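Local coordinates for fucoxanthin chlorophyll a/c-binding protein Lhcq10 (Chaetoceros gracilis, PDB 6L4U) that binds chlorophyll a, chlorophyll c1 and carotenoid pigments and probably harvests light, passing excitation energy on within a large photosynthetic assembly, at residues Ala46-Glu49 with Lys50-Pro53; Glu71-Ser74 with Ala75-Gly78. All blocks are in the same frame, centred on the assembly; numbering follows the deposited sequence.

Interaction 1: Ala46-Glu49 with Lys50-Pro53; sequences AIAE and KSNP. With CLA (chlorophyll a), chain B.
The carbonyl oxygen of I47 takes two backbone donors at the end of helix 42-51. S51 N reaches I47 O at 3.2 Å, in the plane of the carbonyl, whereas K50 N comes to the same oxygen from above that plane, 58° out of it, an i to i+3 bond beside the i to i+4 bond of S51. A48 O is shared as well: the hydroxyl OG of S51 lies 3.0 Å from it, also above its carbonyl plane, and the backbone N of N52 adds a weak bond. The S51 hydroxyl gets there by standing between its own backbone N and carbonyl carbon (chi1 80°), which folds it back over the turn. With CG anti to the backbone N (chi1 -153°), the N52 amide is carried away from the turn to the chlorophyll ring. Its ND2 sits 3.3 Å from C4B of chlorophyll a; its bond to O2 of a bound carotenoid is implausibly short in the model and of doubtful geometry, while OD1 accepts from the amides of V54 and L55. A leucine here would probably leave the amides of V54 and L55 without their acceptor. P53 CD meets the chlorophyll methyl CMA at 3.8 Å. Behind the turn, K50 and S51 rest on helix 196-223, touching I204, and S51 also N208 and R211.

Interaction 2: Glu71-Ser74 with Ala75-Gly78; sequences ETNS and ATIG
T72 and A75 meet at the N-terminal first turn of helix 73-102, where T72 occupies the N-cap position, yet its hydroxyl does not cap the helix. Instead the methyl CG2 of T72 faces the turn, 3.4 Å from A75 N: with OG1 anti to the backbone N (chi1 -175°), CG2 is left between the backbone N and the carbonyl carbon, and this puts the methyl by A75. The buried hub is A75 CB, against which the T72 methyl also packs. From the other residue before the helix, E71 CB lies 3.9 Å from A75 CB. T76 is buried too: its methyl CG2 lies 3.2 Å from T72 O, and its OG1 is hydrogen-bonded to the carbonyl oxygen of T66, tying the helix start to the preceding loop. Next to it, I68 packs on the T76 side chain. The opposite character belongs to T72 and S74, which are exposed, although S74 O has I77 CG2 at 3.3 Å. E71 is only partly exposed, and its OE1 makes a long, weak ion pair with R160 NH1. One backbone hydrogen bond links the two halves: I77 N donates to N73 O over 3.1 Å.

Overall arrangement
Interactions 1 and 2 occupy opposite kinds of helix end: interaction 1 closes helix 42-51, and interaction 2 opens helix 73-102, the next helix along the chain. Their centres are about 20 Å apart and their nearest atoms about 8 Å, so they do not touch. Both are partly buried, each mixing buried and exposed residues. Their chemistry differs with place. Interaction 1 is a polar terminus whose carbonyls are shared between donors and whose last residues join pigment pockets and lean on helix 196-223. Interaction 2 relies more on methyl packing, with a single backbone bond across it, and is fastened to the loop before it.

Interaction 1: Ala46-Glu49 with Lys50-Pro53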
ATOM      1  N   ALA Z  46     -53.025  20.037 -93.623  1.00 67.11           N
ATOM      2  CA  ALA Z  46     -53.292  19.764 -95.031  1.00 67.11           C
ATOM      3  C   ALA Z  46     -54.108  18.497 -95.232  1.00 67.11           C
ATOM      4  O   ALA Z  46     -54.752  18.346 -96.275  1.00 67.11           O
ATOM      5  CB  ALA Z  46     -51.977  19.661 -95.804  1.00 67.11           C
ATOM      6  N   ILE Z  47     -54.114  17.598 -94.253  1.00 67.76           N
ATOM      7  CA  ILE Z  47     -54.881  16.372 -94.392  1.00 67.76           C
ATOM      8  C   ILE Z  47     -56.341  16.667 -94.054  1.00 67.76           C
ATOM      9  O   ILE Z  47     -57.263  16.317 -94.798  1.00 67.76           O
ATOM     10  CB  ILE Z  47     -54.298  15.306 -93.451  1.00 67.76           C
ATOM     11  CG1 ILE Z  47     -53.175  14.554 -94.134  1.00 67.76           C
ATOM     12  CG2 ILE Z  47     -55.331  14.187 -93.233  1.00 67.76           C
ATOM     13  CD1 ILE Z  47     -52.319  13.804 -93.150  1.00 67.76           C
ATOM     14  N   ALA Z  48     -56.559  17.377 -92.941  1.00 71.51           N
ATOM     15  CA  ALA Z  48     -57.895  17.675 -92.441  1.00 71.51           C
ATOM     16  C   ALA Z  48     -58.625  18.717 -93.275  1.00 71.51           C
ATOM     17  O   ALA Z  48     -59.837  18.887 -93.105  1.00 71.51           O
ATOM     18  CB  ALA Z  48     -57.808  18.135 -90.986  1.00 71.51           C
ATOM     19  N   GLU Z  49     -57.925  19.403 -94.173  1.00 73.02           N
ATOM     20  CA  GLU Z  49     -58.578  20.374 -95.034  1.00 73.02           C
ATOM     21  C   GLU Z  49     -59.275  19.636 -96.172  1.00 73.02           C
ATOM     22  O   GLU Z  49     -60.328  20.051 -96.665  1.00 73.02           O
ATOM     23  CB  GLU Z  49     -57.500  21.313 -95.558  1.00 73.02           C
ATOM     24  CG  GLU Z  49     -57.454  22.622 -94.833  1.00 73.02           C
ATOM     25  CD  GLU Z  49     -56.362  23.540 -95.323  1.00 73.02           C
ATOM     26  OE1 GLU Z  49     -55.741  23.225 -96.357  1.00 73.02           O
ATOM     27  OE2 GLU Z  49     -56.119  24.575 -94.669  1.00 73.02           O
ATOM     28  N   LYS Z  50     -58.713  18.498 -96.547  1.00 72.97           N
ATOM     29  CA  LYS Z  50     -59.170  17.673 -97.642  1.00 72.97           C
ATOM     30  C   LYS Z  50     -60.286  16.752 -97.147  1.00 72.97           C
ATOM     31  O   LYS Z  50     -61.124  16.301 -97.937  1.00 72.97           O
ATOM     32  CB  LYS Z  50     -57.923  16.912 -98.047  1.00 72.97           C
ATOM     33  CG  LYS Z  50     -57.046  17.487 -99.132  1.00 72.97           C
ATOM     34  CD  LYS Z  50     -57.013  16.460-100.066  1.00 72.97           C
ATOM     35  CE  LYS Z  50     -56.276  16.518-101.187  1.00 72.97           C
ATOM     36  NZ  LYS Z  50     -57.185  16.614-102.309  1.00 72.97           N
ATOM     37  N   SER Z  51     -60.316  16.485 -95.832  1.00 76.57           N
ATOM     38  CA  SER Z  51     -61.403  15.714 -95.235  1.00 76.57           C
ATOM     39  C   SER Z  51     -62.656  16.559 -95.090  1.00 76.57           C
ATOM     40  O   SER Z  51     -63.771  16.028 -95.134  1.00 76.57           O
ATOM     41  CB  SER Z  51     -60.992  15.165 -93.867  1.00 76.57           C
ATOM     42  OG  SER Z  51     -61.091  16.157 -92.858  1.00 76.57           O
ATOM     43  N   ASN Z  52     -62.492  17.863 -94.910  1.00 81.53           N
ATOM     44  CA  ASN Z  52     -63.608  18.788 -94.797  1.00 81.53           C
ATOM     45  C   ASN Z  52     -63.163  20.183 -95.210  1.00 81.53           C
ATOM     46  O   ASN Z  52     -62.338  20.801 -94.526  1.00 81.53           O
ATOM     47  CB  ASN Z  52     -64.149  18.810 -93.371  1.00 81.53           C
ATOM     48  CG  ASN Z  52     -65.607  19.194 -93.309  1.00 81.53           C
ATOM     49  OD1 ASN Z  52     -66.020  20.204 -93.875  1.00 81.53           O
ATOM     50  ND2 ASN Z  52     -66.401  18.390 -92.612  1.00 81.53           N
ATOM     51  N   PRO Z  53     -63.679  20.712 -96.322  1.00 75.81           N
ATOM     52  CA  PRO Z  53     -63.345  22.089 -96.702  1.00 75.81           C
ATOM     53  C   PRO Z  53     -64.110  23.143 -95.922  1.00 75.81           C
ATOM     54  O   PRO Z  53     -63.756  24.327 -96.010  1.00 75.81           O
ATOM     55  CB  PRO Z  53     -63.705  22.131 -98.190  1.00 75.81           C
ATOM     56  CG  PRO Z  53     -64.800  21.138 -98.320  1.00 75.81           C
ATOM     57  CD  PRO Z  53     -64.502  20.039 -97.341  1.00 75.81           C
TER
HETATM   58 MG   CLA B 307     -67.951  14.719 -95.242  1.00 99.62          MG
HETATM   59  CHA CLA B 307     -66.478  12.469 -97.378  1.00 99.62           C
HETATM   60  CHB CLA B 307     -67.215  17.168 -97.460  1.00 99.62           C
HETATM   61  CHC CLA B 307     -69.412  16.850 -93.117  1.00 99.62           C
HETATM   62  CHD CLA B 307     -69.497  11.894 -93.485  1.00 99.62           C
HETATM   63  NA  CLA B 307     -67.069  14.811 -97.120  1.00 99.62           N
HETATM   64  C1A CLA B 307     -66.501  13.901 -97.821  1.00 99.62           C
HETATM   65  C2A CLA B 307     -65.796  14.349 -99.081  1.00 99.62           C
HETATM   66  C3A CLA B 307     -66.022  15.848 -99.044  1.00 99.62           C
HETATM   67  C4A CLA B 307     -66.818  15.944 -97.783  1.00 99.62           C
HETATM   68  CMA CLA B 307     -64.698  16.576 -98.860  1.00 99.62           C
HETATM   69  CAA CLA B 307     -66.475  13.797-100.346  1.00 99.62           C
HETATM   70  CBA CLA B 307     -68.004  13.837-100.293  1.00 99.62           C
HETATM   71  CGA CLA B 307     -68.611  13.173-101.509  1.00 99.62           C
HETATM   72  O1A CLA B 307     -68.134  13.343-102.618  1.00 99.62           O
HETATM   73  O2A CLA B 307     -69.778  12.315-101.356  1.00 99.62           O
HETATM   74  NB  CLA B 307     -68.211  16.739 -95.258  1.00 99.62           N
HETATM   75  C1B CLA B 307     -68.007  17.552 -96.292  1.00 99.62           C
HETATM   76  C2B CLA B 307     -68.629  18.887 -96.194  1.00 99.62           C
HETATM   77  C3B CLA B 307     -69.303  18.795 -94.882  1.00 99.62           C
HETATM   78  C4B CLA B 307     -68.955  17.430 -94.391  1.00 99.62           C
HETATM   79  CMB CLA B 307     -68.586  20.009 -97.191  1.00 99.62           C
HETATM   80  CAB CLA B 307     -70.111  19.835 -94.213  1.00 99.62           C
HETATM   81  CBB CLA B 307     -69.775  20.283 -93.036  1.00 99.62           C
HETATM   82  NC  CLA B 307     -69.125  14.397 -93.570  1.00 99.62           N
HETATM   83  C1C CLA B 307     -69.764  15.425 -92.981  1.00 99.62           C
HETATM   84  C2C CLA B 307     -70.944  15.047 -92.163  1.00 99.62           C
HETATM   85  C3C CLA B 307     -70.972  13.575 -92.258  1.00 99.62           C
HETATM   86  C4C CLA B 307     -69.807  13.299 -93.152  1.00 99.62           C
HETATM   87  CMC CLA B 307     -71.885  15.942 -91.401  1.00 99.62           C
HETATM   88  CAC CLA B 307     -72.009  12.650 -91.648  1.00 99.62           C
HETATM   89  CBC CLA B 307     -71.483  11.738 -90.573  1.00 99.62           C
HETATM   90  ND  CLA B 307     -68.144  12.701 -95.396  1.00 99.62           N
HETATM   91  C1D CLA B 307     -68.520  11.623 -94.532  1.00 99.62           C
HETATM   92  C2D CLA B 307     -67.881  10.309 -94.789  1.00 99.62           C
HETATM   93  C3D CLA B 307     -67.030  10.680 -95.951  1.00 99.62           C
HETATM   94  C4D CLA B 307     -67.231  12.031 -96.196  1.00 99.62           C
HETATM   95  CMD CLA B 307     -67.940   8.938 -94.176  1.00 99.62           C
HETATM   96  CAD CLA B 307     -66.044  10.187 -96.946  1.00 99.62           C
HETATM   97  OBD CLA B 307     -65.600   8.986 -97.014  1.00 99.62           O
HETATM   98  CBD CLA B 307     -65.669  11.303 -97.842  1.00 99.62           C
HETATM   99  CGD CLA B 307     -64.194  11.555 -97.839  1.00 99.62           C
HETATM  100  O1D CLA B 307     -63.569  11.687 -96.806  1.00 99.62           O
HETATM  101  O2D CLA B 307     -63.516  11.673 -99.118  1.00 99.62           O
HETATM  102  CED CLA B 307     -62.187  12.179 -99.193  1.00 99.62           C
HETATM  103  C1  CLA B 307     -70.352  11.583-102.438  1.00 99.62           C
HETATM  104  C2  CLA B 307     -71.248  10.476-101.908  1.00 99.62           C
HETATM  105  C3  CLA B 307     -70.883   9.180-101.975  1.00 99.62           C
HETATM  106  C4  CLA B 307     -69.567   8.795-102.586  1.00 99.62           C
HETATM  107  C5  CLA B 307     -71.779   8.074-101.457  1.00 99.62           C
HETATM  108  C6  CLA B 307     -71.977   8.033 -99.945  1.00 99.62           C
HETATM  109  C7  CLA B 307     -72.004   6.594 -99.429  1.00 99.62           C
HETATM  110  C8  CLA B 307     -72.708   6.467 -98.076  1.00 99.62           C
HETATM  111  C9  CLA B 307     -71.866   6.952 -96.893  1.00 99.62           C
HETATM  112  C10 CLA B 307     -73.112   5.010 -97.878  1.00 99.62           C
HETATM  113  C11 CLA B 307     -74.624   4.866 -97.752  1.00 99.62           C
HETATM  114  C12 CLA B 307     -75.089   5.220 -96.344  1.00 99.62           C
HETATM  115  C13 CLA B 307     -76.594   5.043 -96.188  1.00 99.62           C
HETATM  116  C14 CLA B 307     -77.358   6.016 -97.076  1.00 99.62           C
HETATM  117  C15 CLA B 307     -76.963   5.231 -94.721  1.00 99.62           C
HETATM  118  C16 CLA B 307     -78.207   4.437 -94.340  1.00 99.62           C
HETATM  119  C17 CLA B 307     -78.346   4.321 -92.825  1.00 99.62           C
HETATM  120  C18 CLA B 307     -79.582   3.517 -92.440  1.00 99.62           C
HETATM  121  C19 CLA B 307     -79.763   3.493 -90.928  1.00 99.62           C
HETATM  122  C20 CLA B 307     -79.524   2.101 -93.005  1.00 99.62           C

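Interaction 2: Glu71-Ser74 with Ala75-Gly78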
ATOM      1  N   GLU Z  71     -40.745  12.808 -76.781  1.00 76.11           N
ATOM      2  CA  GLU Z  71     -40.056  12.568 -78.044  1.00 76.11           C
ATOM      3  C   GLU Z  71     -39.777  13.882 -78.775  1.00 76.11           C
ATOM      4  O   GLU Z  71     -38.627  14.322 -78.865  1.00 76.11           O
ATOM      5  CB  GLU Z  71     -40.919  11.672 -78.925  1.00 76.11           C
ATOM      6  CG  GLU Z  71     -41.306  10.243 -78.561  1.00 76.11           C
ATOM      7  CD  GLU Z  71     -40.157   9.278 -78.605  1.00 76.11           C
ATOM      8  OE1 GLU Z  71     -39.685   9.046 -79.724  1.00 76.11           O
ATOM      9  OE2 GLU Z  71     -39.999   8.461 -77.676  1.00 76.11           O
ATOM     10  N   THR Z  72     -40.842  14.519 -79.268  1.00 73.01           N
ATOM     11  CA  THR Z  72     -40.962  15.850 -79.869  1.00 73.01           C
ATOM     12  C   THR Z  72     -42.430  15.967 -80.257  1.00 73.01           C
ATOM     13  O   THR Z  72     -43.180  14.994 -80.162  1.00 73.01           O
ATOM     14  CB  THR Z  72     -40.066  16.099 -81.094  1.00 73.01           C
ATOM     15  OG1 THR Z  72     -40.183  17.466 -81.508  1.00 73.01           O
ATOM     16  CG2 THR Z  72     -40.444  15.186 -82.239  1.00 73.01           C
ATOM     17  N   ASN Z  73     -42.837  17.155 -80.709  1.00 70.42           N
ATOM     18  CA  ASN Z  73     -44.225  17.320 -81.137  1.00 70.42           C
ATOM     19  C   ASN Z  73     -44.507  16.578 -82.440  1.00 70.42           C
ATOM     20  O   ASN Z  73     -45.614  16.066 -82.634  1.00 70.42           O
ATOM     21  CB  ASN Z  73     -44.557  18.796 -81.332  1.00 70.42           C
ATOM     22  CG  ASN Z  73     -46.023  19.025 -81.650  1.00 70.42           C
ATOM     23  OD1 ASN Z  73     -46.906  18.333 -81.142  1.00 70.42           O
ATOM     24  ND2 ASN Z  73     -46.274  19.909 -82.606  1.00 70.42           N
ATOM     25  N   SER Z  74     -43.525  16.513 -83.341  1.00 69.63           N
ATOM     26  CA  SER Z  74     -43.742  15.910 -84.649  1.00 69.63           C
ATOM     27  C   SER Z  74     -43.756  14.390 -84.613  1.00 69.63           C
ATOM     28  O   SER Z  74     -44.239  13.766 -85.562  1.00 69.63           O
ATOM     29  CB  SER Z  74     -42.670  16.385 -85.631  1.00 69.63           C
ATOM     30  OG  SER Z  74     -42.862  17.747 -85.971  1.00 69.63           O
ATOM     31  N   ALA Z  75     -43.228  13.776 -83.557  1.00 71.15           N
ATOM     32  CA  ALA Z  75     -43.262  12.324 -83.449  1.00 71.15           C
ATOM     33  C   ALA Z  75     -44.540  11.828 -82.797  1.00 71.15           C
ATOM     34  O   ALA Z  75     -45.033  10.753 -83.155  1.00 71.15           O
ATOM     35  CB  ALA Z  75     -42.053  11.818 -82.660  1.00 71.15           C
ATOM     36  N   THR Z  76     -45.085  12.587 -81.847  1.00 71.81           N
ATOM     37  CA  THR Z  76     -46.352  12.217 -81.240  1.00 71.81           C
ATOM     38  C   THR Z  76     -47.530  12.582 -82.123  1.00 71.81           C
ATOM     39  O   THR Z  76     -48.622  12.043 -81.927  1.00 71.81           O
ATOM     40  CB  THR Z  76     -46.519  12.895 -79.884  1.00 71.81           C
ATOM     41  OG1 THR Z  76     -46.785  14.289 -80.075  1.00 71.81           O
ATOM     42  CG2 THR Z  76     -45.241  12.751 -79.100  1.00 71.81           C
ATOM     43  N   ILE Z  77     -47.335  13.488 -83.083  1.00 70.00           N
ATOM     44  CA  ILE Z  77     -48.390  13.778 -84.042  1.00 70.00           C
ATOM     45  C   ILE Z  77     -48.530  12.623 -85.036  1.00 70.00           C
ATOM     46  O   ILE Z  77     -49.563  12.507 -85.705  1.00 70.00           O
ATOM     47  CB  ILE Z  77     -48.125  15.100 -84.796  1.00 70.00           C
ATOM     48  CG1 ILE Z  77     -49.400  15.780 -85.276  1.00 70.00           C
ATOM     49  CG2 ILE Z  77     -47.268  14.945 -86.011  1.00 70.00           C
ATOM     50  CD1 ILE Z  77     -49.411  17.233 -85.034  1.00 70.00           C
ATOM     51  N   GLY Z  78     -47.506  11.770 -85.162  1.00 69.44           N
ATOM     52  CA  GLY Z  78     -47.665  10.523 -85.882  1.00 69.44           C
ATOM     53  C   GLY Z  78     -48.231   9.428 -85.010  1.00 69.44           C
ATOM     54  O   GLY Z  78     -48.833   8.478 -85.518  1.00 69.44           O
TER